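EscN (Escherichia coli O127:H6, PDB 2OBL) is a P-loop protein of the ATP synthase alpha/beta family, associated with type III secretion, here represented by its C-terminal portion. Local coordinates at residues Asn317-Ile321 / Phe343-Ala347; Phe55-Val59 / Met90-Ser96. The protein carries 1 engineered substitution. One frame throughout, in Å; residues are numbered along the deposited sequence.

Interaction 1 of 2, residues Asn317-Ile321 / Phe343-Ala347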
ATOM      1  N   ASN A 317      12.801 -18.931 -19.414  1.00 35.03           N
ATOM      2  CA  ASN A 317      13.075 -17.947 -18.364  1.00 34.94           C
ATOM      3  C   ASN A 317      12.180 -18.076 -17.128  1.00 34.56           C
ATOM      4  O   ASN A 317      12.315 -17.302 -16.177  1.00 34.21           O
ATOM      5  CB  ASN A 317      13.014 -16.521 -18.928  1.00 34.73           C
ATOM      6  CG  ASN A 317      14.219 -16.179 -19.793  1.00 34.92           C
ATOM      7  OD1 ASN A 317      14.391 -15.035 -20.215  1.00 34.81           O
ATOM      8  ND2 ASN A 317      15.062 -17.169 -20.055  1.00 35.01           N
ATOM      9  N   ARG A 318      11.294 -19.069 -17.139  1.00 34.62           N
ATOM     10  CA  ARG A 318      10.322 -19.281 -16.059  1.00 34.52           C
ATOM     11  C   ARG A 318      10.934 -19.259 -14.655  1.00 34.20           C
ATOM     12  O   ARG A 318      10.556 -18.432 -13.822  1.00 33.82           O
ATOM     13  CB  ARG A 318       9.551 -20.585 -16.283  1.00 35.44           C
ATOM     14  CG  ARG A 318       8.778 -21.087 -15.069  1.00 36.35           C
ATOM     15  CD  ARG A 318       7.526 -20.270 -14.795  1.00 37.03           C
ATOM     16  NE  ARG A 318       6.591 -21.001 -13.937  1.00 37.74           N
ATOM     17  CZ  ARG A 318       5.390 -20.557 -13.584  1.00 37.99           C
ATOM     18  NH1 ARG A 318       4.965 -19.375 -14.012  1.00 38.00           N
ATOM     19  NH2 ARG A 318       4.612 -21.295 -12.804  1.00 38.32           N
ATOM     20  N   LYS A 319      11.882 -20.157 -14.397  1.00 33.48           N
ATOM     21  CA  LYS A 319      12.501 -20.243 -13.070  1.00 32.94           C
ATOM     22  C   LYS A 319      13.167 -18.939 -12.632  1.00 31.65           C
ATOM     23  O   LYS A 319      13.102 -18.567 -11.460  1.00 31.29           O
ATOM     24  CB  LYS A 319      13.506 -21.396 -12.998  1.00 33.39           C
ATOM     25  CG  LYS A 319      14.085 -21.614 -11.603  1.00 33.68           C
ATOM     26  CD  LYS A 319      15.193 -22.661 -11.610  1.00 34.12           C
ATOM     27  CE  LYS A 319      16.038 -22.563 -10.346  1.00 34.96           C
ATOM     28  NZ  LYS A 319      17.328 -23.308 -10.460  1.00 35.52           N
ATOM     29  N   LEU A 320      13.818 -18.254 -13.568  1.00 30.14           N
ATOM     30  CA  LEU A 320      14.439 -16.971 -13.263  1.00 29.07           C
ATOM     31  C   LEU A 320      13.372 -15.951 -12.888  1.00 28.13           C
ATOM     32  O   LEU A 320      13.464 -15.281 -11.857  1.00 27.55           O
ATOM     33  CB  LEU A 320      15.241 -16.462 -14.458  1.00 28.70           C
ATOM     34  CG  LEU A 320      16.595 -17.136 -14.667  1.00 28.47           C
ATOM     35  CD1 LEU A 320      17.297 -16.506 -15.850  1.00 28.55           C
ATOM     36  CD2 LEU A 320      17.436 -17.028 -13.405  1.00 28.35           C
ATOM     37  N   ILE A 321      12.359 -15.850 -13.741  1.00 27.59           N
ATOM     38  CA  ILE A 321      11.261 -14.908 -13.545  1.00 27.99           C
ATOM     39  C   ILE A 321      10.514 -15.173 -12.233  1.00 27.23           C
ATOM     40  O   ILE A 321      10.250 -14.252 -11.464  1.00 26.05           O
ATOM     41  CB  ILE A 321      10.285 -14.934 -14.745  1.00 28.56           C
ATOM     42  CG1 ILE A 321      10.974 -14.367 -15.994  1.00 29.30           C
ATOM     43  CG2 ILE A 321       9.023 -14.145 -14.427  1.00 29.34           C
ATOM     44  CD1 ILE A 321      10.234 -14.643 -17.287  1.00 29.90           C
ATOM     45  N   PHE A 343      17.157  -7.435 -15.342  1.00 25.84           N
ATOM     46  CA  PHE A 343      17.813  -7.572 -16.640  1.00 26.17           C
ATOM     47  C   PHE A 343      18.197  -9.025 -16.917  1.00 25.38           C
ATOM     48  O   PHE A 343      18.060  -9.511 -18.043  1.00 25.57           O
ATOM     49  CB  PHE A 343      19.021  -6.648 -16.736  1.00 27.84           C
ATOM     50  CG  PHE A 343      18.661  -5.228 -17.047  1.00 28.74           C
ATOM     51  CD1 PHE A 343      18.909  -4.696 -18.297  1.00 29.92           C
ATOM     52  CD2 PHE A 343      18.069  -4.424 -16.094  1.00 29.88           C
ATOM     53  CE1 PHE A 343      18.581  -3.376 -18.579  1.00 29.96           C
ATOM     54  CE2 PHE A 343      17.735  -3.112 -16.379  1.00 29.79           C
ATOM     55  CZ  PHE A 343      17.992  -2.596 -17.615  1.00 29.19           C
ATOM     56  N   LYS A 344      18.650  -9.716 -15.878  1.00 25.11           N
ATOM     57  CA  LYS A 344      19.000 -11.127 -15.978  1.00 25.52           C
ATOM     58  C   LYS A 344      17.816 -12.034 -16.360  1.00 25.40           C
ATOM     59  O   LYS A 344      17.983 -12.982 -17.128  1.00 23.69           O
ATOM     60  CB  LYS A 344      19.652 -11.621 -14.680  1.00 27.07           C
ATOM     61  CG  LYS A 344      21.047 -11.039 -14.398  1.00 27.83           C
ATOM     62  CD  LYS A 344      21.956 -11.086 -15.615  1.00 28.80           C
ATOM     63  CE  LYS A 344      23.364 -10.580 -15.278  1.00 28.50           C
ATOM     64  NZ  LYS A 344      23.268  -9.324 -14.484  1.00 30.36           N
ATOM     65  N   VAL A 345      16.625 -11.744 -15.844  1.00 25.24           N
ATOM     66  CA  VAL A 345      15.460 -12.602 -16.114  1.00 25.28           C
ATOM     67  C   VAL A 345      14.866 -12.425 -17.520  1.00 25.41           C
ATOM     68  O   VAL A 345      14.133 -13.287 -17.998  1.00 26.15           O
ATOM     69  CB  VAL A 345      14.334 -12.478 -15.037  1.00 25.26           C
ATOM     70  CG1 VAL A 345      14.892 -12.667 -13.634  1.00 24.80           C
ATOM     71  CG2 VAL A 345      13.599 -11.148 -15.157  1.00 24.77           C
ATOM     72  N   VAL A 346      15.182 -11.319 -18.184  1.00 25.22           N
ATOM     73  CA  VAL A 346      14.691 -11.115 -19.545  1.00 26.31           C
ATOM     74  C   VAL A 346      15.768 -11.338 -20.607  1.00 27.23           C
ATOM     75  O   VAL A 346      15.520 -11.175 -21.803  1.00 27.86           O
ATOM     76  CB  VAL A 346      14.031  -9.729 -19.720  1.00 26.41           C
ATOM     77  CG1 VAL A 346      12.938  -9.545 -18.685  1.00 25.98           C
ATOM     78  CG2 VAL A 346      15.069  -8.612 -19.627  1.00 26.17           C
ATOM     79  N   ALA A 347      16.964 -11.711 -20.165  1.00 27.54           N
ATOM     80  CA  ALA A 347      18.066 -11.978 -21.087  1.00 28.32           C
ATOM     81  C   ALA A 347      17.819 -13.277 -21.850  1.00 28.77           C
ATOM     82  O   ALA A 347      17.187 -14.205 -21.335  1.00 28.65           O
ATOM     83  CB  ALA A 347      19.379 -12.043 -20.337  1.00 28.40           C
ATOM     84  OXT ALA A 347      18.239 -13.428 -23.000  1.00 29.04           O
TER

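Interaction 2 of 2, residues Phe55-Val59 / Met90-Ser96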
ATOM      1  N   PHE A  55      10.188   5.518  -5.411  1.00 22.28           N
ATOM      2  CA  PHE A  55      10.004   5.197  -4.003  1.00 22.55           C
ATOM      3  C   PHE A  55      10.179   3.704  -3.865  1.00 23.12           C
ATOM      4  O   PHE A  55       9.382   2.925  -4.396  1.00 22.17           O
ATOM      5  CB  PHE A  55       8.614   5.612  -3.513  1.00 22.89           C
ATOM      6  CG  PHE A  55       8.384   5.337  -2.058  1.00 22.18           C
ATOM      7  CD1 PHE A  55       8.843   6.223  -1.089  1.00 23.10           C
ATOM      8  CD2 PHE A  55       7.720   4.199  -1.655  1.00 22.62           C
ATOM      9  CE1 PHE A  55       8.625   5.968   0.274  1.00 22.77           C
ATOM     10  CE2 PHE A  55       7.502   3.937  -0.302  1.00 23.08           C
ATOM     11  CZ  PHE A  55       7.963   4.817   0.655  1.00 23.18           C
ATOM     12  N   ILE A  56      11.251   3.310  -3.186  1.00 22.72           N
ATOM     13  CA  ILE A  56      11.642   1.909  -3.117  1.00 23.95           C
ATOM     14  C   ILE A  56      10.896   1.199  -1.984  1.00 24.38           C
ATOM     15  O   ILE A  56      10.869   1.682  -0.853  1.00 25.63           O
ATOM     16  CB  ILE A  56      13.188   1.789  -2.948  1.00 24.23           C
ATOM     17  CG1 ILE A  56      13.893   2.523  -4.090  1.00 25.01           C
ATOM     18  CG2 ILE A  56      13.633   0.338  -2.902  1.00 24.11           C
ATOM     19  CD1 ILE A  56      15.343   2.876  -3.782  1.00 26.59           C
ATOM     20  N   LEU A  57      10.275   0.063  -2.292  1.00 23.97           N
ATOM     21  CA  LEU A  57       9.516  -0.696  -1.292  1.00 24.58           C
ATOM     22  C   LEU A  57      10.310  -1.869  -0.706  1.00 24.42           C
ATOM     23  O   LEU A  57       9.990  -2.375   0.372  1.00 24.58           O
ATOM     24  CB  LEU A  57       8.219  -1.238  -1.910  1.00 24.49           C
ATOM     25  CG  LEU A  57       7.166  -0.226  -2.365  1.00 25.17           C
ATOM     26  CD1 LEU A  57       5.857  -0.945  -2.687  1.00 25.65           C
ATOM     27  CD2 LEU A  57       6.927   0.829  -1.312  1.00 25.40           C
ATOM     28  N   GLY A  58      11.316  -2.321  -1.440  1.00 24.54           N
ATOM     29  CA  GLY A  58      12.052  -3.516  -1.054  1.00 25.23           C
ATOM     30  C   GLY A  58      11.259  -4.767  -1.395  1.00 25.80           C
ATOM     31  O   GLY A  58      11.367  -5.791  -0.711  1.00 27.52           O
ATOM     32  N   VAL A  59      10.433  -4.669  -2.435  1.00 23.74           N
ATOM     33  CA  VAL A  59       9.686  -5.802  -2.961  1.00 22.48           C
ATOM     34  C   VAL A  59      10.025  -5.885  -4.444  1.00 22.30           C
ATOM     35  O   VAL A  59       9.684  -4.984  -5.215  1.00 21.95           O
ATOM     36  CB  VAL A  59       8.151  -5.616  -2.786  1.00 22.75           C
ATOM     37  CG1 VAL A  59       7.396  -6.804  -3.370  1.00 22.75           C
ATOM     38  CG2 VAL A  59       7.795  -5.439  -1.319  1.00 22.86           C
ATOM     39  N   MET A  90       6.481  -6.578   4.762  1.00 13.43           N
ATOM     40  CA  MET A  90       7.688  -6.506   3.935  1.00 16.29           C
ATOM     41  C   MET A  90       7.946  -5.075   3.513  1.00 13.75           C
ATOM     42  O   MET A  90       9.087  -4.601   3.491  1.00 11.81           O
ATOM     43  CB  MET A  90       7.520  -7.361   2.688  1.00 17.68           C
ATOM     44  CG  MET A  90       7.629  -8.835   2.958  1.00 21.05           C
ATOM     45  SD  MET A  90       7.371  -9.758   1.434  1.00 23.38           S
ATOM     46  CE  MET A  90       8.612  -9.036   0.371  1.00 22.66           C
ATOM     47  N   ILE A  91       6.867  -4.384   3.171  1.00 12.92           N
ATOM     48  CA  ILE A  91       6.970  -3.000   2.728  1.00 13.07           C
ATOM     49  C   ILE A  91       7.461  -2.088   3.856  1.00 12.93           C
ATOM     50  O   ILE A  91       8.368  -1.283   3.653  1.00 13.75           O
ATOM     51  CB  ILE A  91       5.627  -2.471   2.132  1.00 12.42           C
ATOM     52  CG1 ILE A  91       5.307  -3.190   0.809  1.00 13.74           C
ATOM     53  CG2 ILE A  91       5.752  -0.973   1.891  1.00 13.36           C
ATOM     54  CD1 ILE A  91       3.864  -2.969   0.300  1.00 13.51           C
ATOM     55  N   CYS A  92       6.873  -2.216   5.048  1.00 13.39           N
ATOM     56  CA  CYS A  92       7.300  -1.393   6.176  1.00 13.46           C
ATOM     57  C   CYS A  92       8.777  -1.614   6.487  1.00 13.57           C
ATOM     58  O   CYS A  92       9.501  -0.670   6.796  1.00 14.35           O
ATOM     59  CB  CYS A  92       6.458  -1.675   7.427  1.00 13.22           C
ATOM     60  SG  CYS A  92       4.752  -1.084   7.355  1.00 15.14           S
ATOM     61  N   ASN A  93       9.230  -2.860   6.377  1.00 13.82           N
ATOM     62  CA  ASN A  93      10.606  -3.192   6.737  1.00 14.69           C
ATOM     63  C   ASN A  93      11.605  -2.872   5.632  1.00 16.48           C
ATOM     64  O   ASN A  93      12.794  -2.678   5.896  1.00 16.96           O
ATOM     65  CB  ASN A  93      10.697  -4.663   7.117  1.00 14.54           C
ATOM     66  CG  ASN A  93       9.947  -4.978   8.395  1.00 14.27           C
ATOM     67  OD1 ASN A  93       9.823  -4.131   9.272  1.00 15.72           O
ATOM     68  ND2 ASN A  93       9.453  -6.204   8.509  1.00 13.30           N
ATOM     69  N   GLY A  94      11.119  -2.823   4.395  1.00 16.41           N
ATOM     70  CA  GLY A  94      11.976  -2.643   3.241  1.00 17.99           C
ATOM     71  C   GLY A  94      11.942  -1.263   2.620  1.00 18.66           C
ATOM     72  O   GLY A  94      12.865  -0.897   1.896  1.00 19.42           O
ATOM     73  N   ALA A  95      10.895  -0.490   2.900  1.00 18.99           N
ATOM     74  CA  ALA A  95      10.680   0.775   2.182  1.00 19.20           C
ATOM     75  C   ALA A  95      11.704   1.854   2.517  1.00 19.58           C
ATOM     76  O   ALA A  95      12.199   1.946   3.653  1.00 18.75           O
ATOM     77  CB  ALA A  95       9.262   1.302   2.402  1.00 19.52           C
ATOM     78  N   SER A  96      12.017   2.681   1.522  1.00 19.68           N
ATOM     79  CA  SER A  96      12.917   3.816   1.741  1.00 20.40           C
ATOM     80  C   SER A  96      12.162   5.018   2.300  1.00 20.62           C
ATOM     81  O   SER A  96      12.002   6.038   1.632  1.00 22.24           O
ATOM     82  CB  SER A  96      13.650   4.185   0.454  1.00 20.79           C
ATOM     83  OG  SER A  96      14.635   3.210   0.153  1.00 22.38           O
TER

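Interaction 1 of 2, residues Asn317-Ile321 / Phe343-Ala347
Val345 packs against Leu320 with CG1 and against Ile321 with CB, and its short side chain carries most of this contact, in which helix 318-325 packs against helix 335-345 near the C-terminus of the chain. Their backbones come closest at Leu320 and Val345, whose CA atoms are 5.3 Å apart.

Followed outward, the valine first meets its neighbours at the branch point: CB of Val345 lies 4.0 Å from CG1 of Ile321, and the two side chains cross obliquely. From there CG1 turns beside the backbone N of Val345, opposite its carbonyl carbon (chi1 -52°), which carries this methyl over to the neighbouring helix. There CG1 of Val345 lies 3.5 Å from Leu320 O. The same methyl meets the base of the leucine side chain, with Val345 CG1 3.9 Å from Leu320 CB. One branch thus packs on both backbone and side chain of a single residue.

Leu320 reaches further along the other helix: its CD1 stands anti to CA (chi2 -178°), 3.8 Å from Lys344 O. On the more buried side, CG1 of Ile321 also lies 3.9 Å from Val345 O. Ile321 N donates to Asn317 O at 2.8 Å, a bond within its own segment. Asn317 itself turns its side chain toward the last residues of the chain, placing its CB 3.5 Å from Val345 O.

Helix 275-290 backs the contact: Ile321 rests on Leu287 and Ile288, and Val346 on Arg279 and Cys284. Lys313 donates from NZ to Val346 O near the chain terminus. Helix-to-helix packing backed by a third helix fits the all-helical C-terminal region known from ATP synthase alpha/beta relatives.

Interaction 2 of 2, residues Phe55-Val59 / Met90-Ser96
A loop packs against the closing turn of a helix where Phe55-Val59 meets Met90-Ser96, at the end of what is probably the P-loop helix of the nucleotide-binding domain. Strand 73-78, the loop after it and helix 84-94 form a strand-loop-helix consistent with a Walker A P-loop, and the loop 55-59 leads into helix 60-65. A single backbone hydrogen bond joins the partners: Ser96 N donates to Ile56 O at 2.8 Å, nearly straight (161° at the hydrogen), the donor tilted 21° from the carbonyl plane. The same oxygen receives a CA-H...O contact from Ala95 CA at 3.2 Å, so two consecutive residues converge on it.

Apolar packing flanks this bond. Leu57 and Ile91 run alongside each other in the same direction, with Leu57 CD2 3.9 Å from Ile91 CG2. Val59 sends CG2 between two helix residues, 4.0 Å from Ile91 CG1 and 4.1 Å from Met90 CE, the methionine chain being bent at its thioether (chi3 56°). Phe55 approaches obliquely, CZ 4.1 Å from Ala95 CB. Strands 161-167 and 214-222 receive Phe55 and Ile91 from the sheet side, while Asp63 accepts hydrogen bonds from Leu57 N and Gly58 N. Beside Leu57 the two backbones meet at a pair of glycines: Gly58 CA stands 4.4 Å from Gly94 CA.

How the interactions relate
Interaction 2 lies against the parallel strands of the nucleotide-binding domain, interaction 1 among the C-terminal helices. The centre of interaction 2 lies about 10 Å, and that of interaction 1 about 26 Å, from the centre of the chain. Their centres are 22 Å apart and their nearest atoms about 11 Å, so they do not touch. Interaction 2 sits at the far end of the helix that begins at the probable P-loop (Lys84, Ser85), whereas interaction 1 lies on other helices. An indirect connection exists: Met90 also rests on Gln327, in the loop joining the two helices of interaction 1. The calcium ion is bound by Asn229 and Asp234, which belong to neither contact.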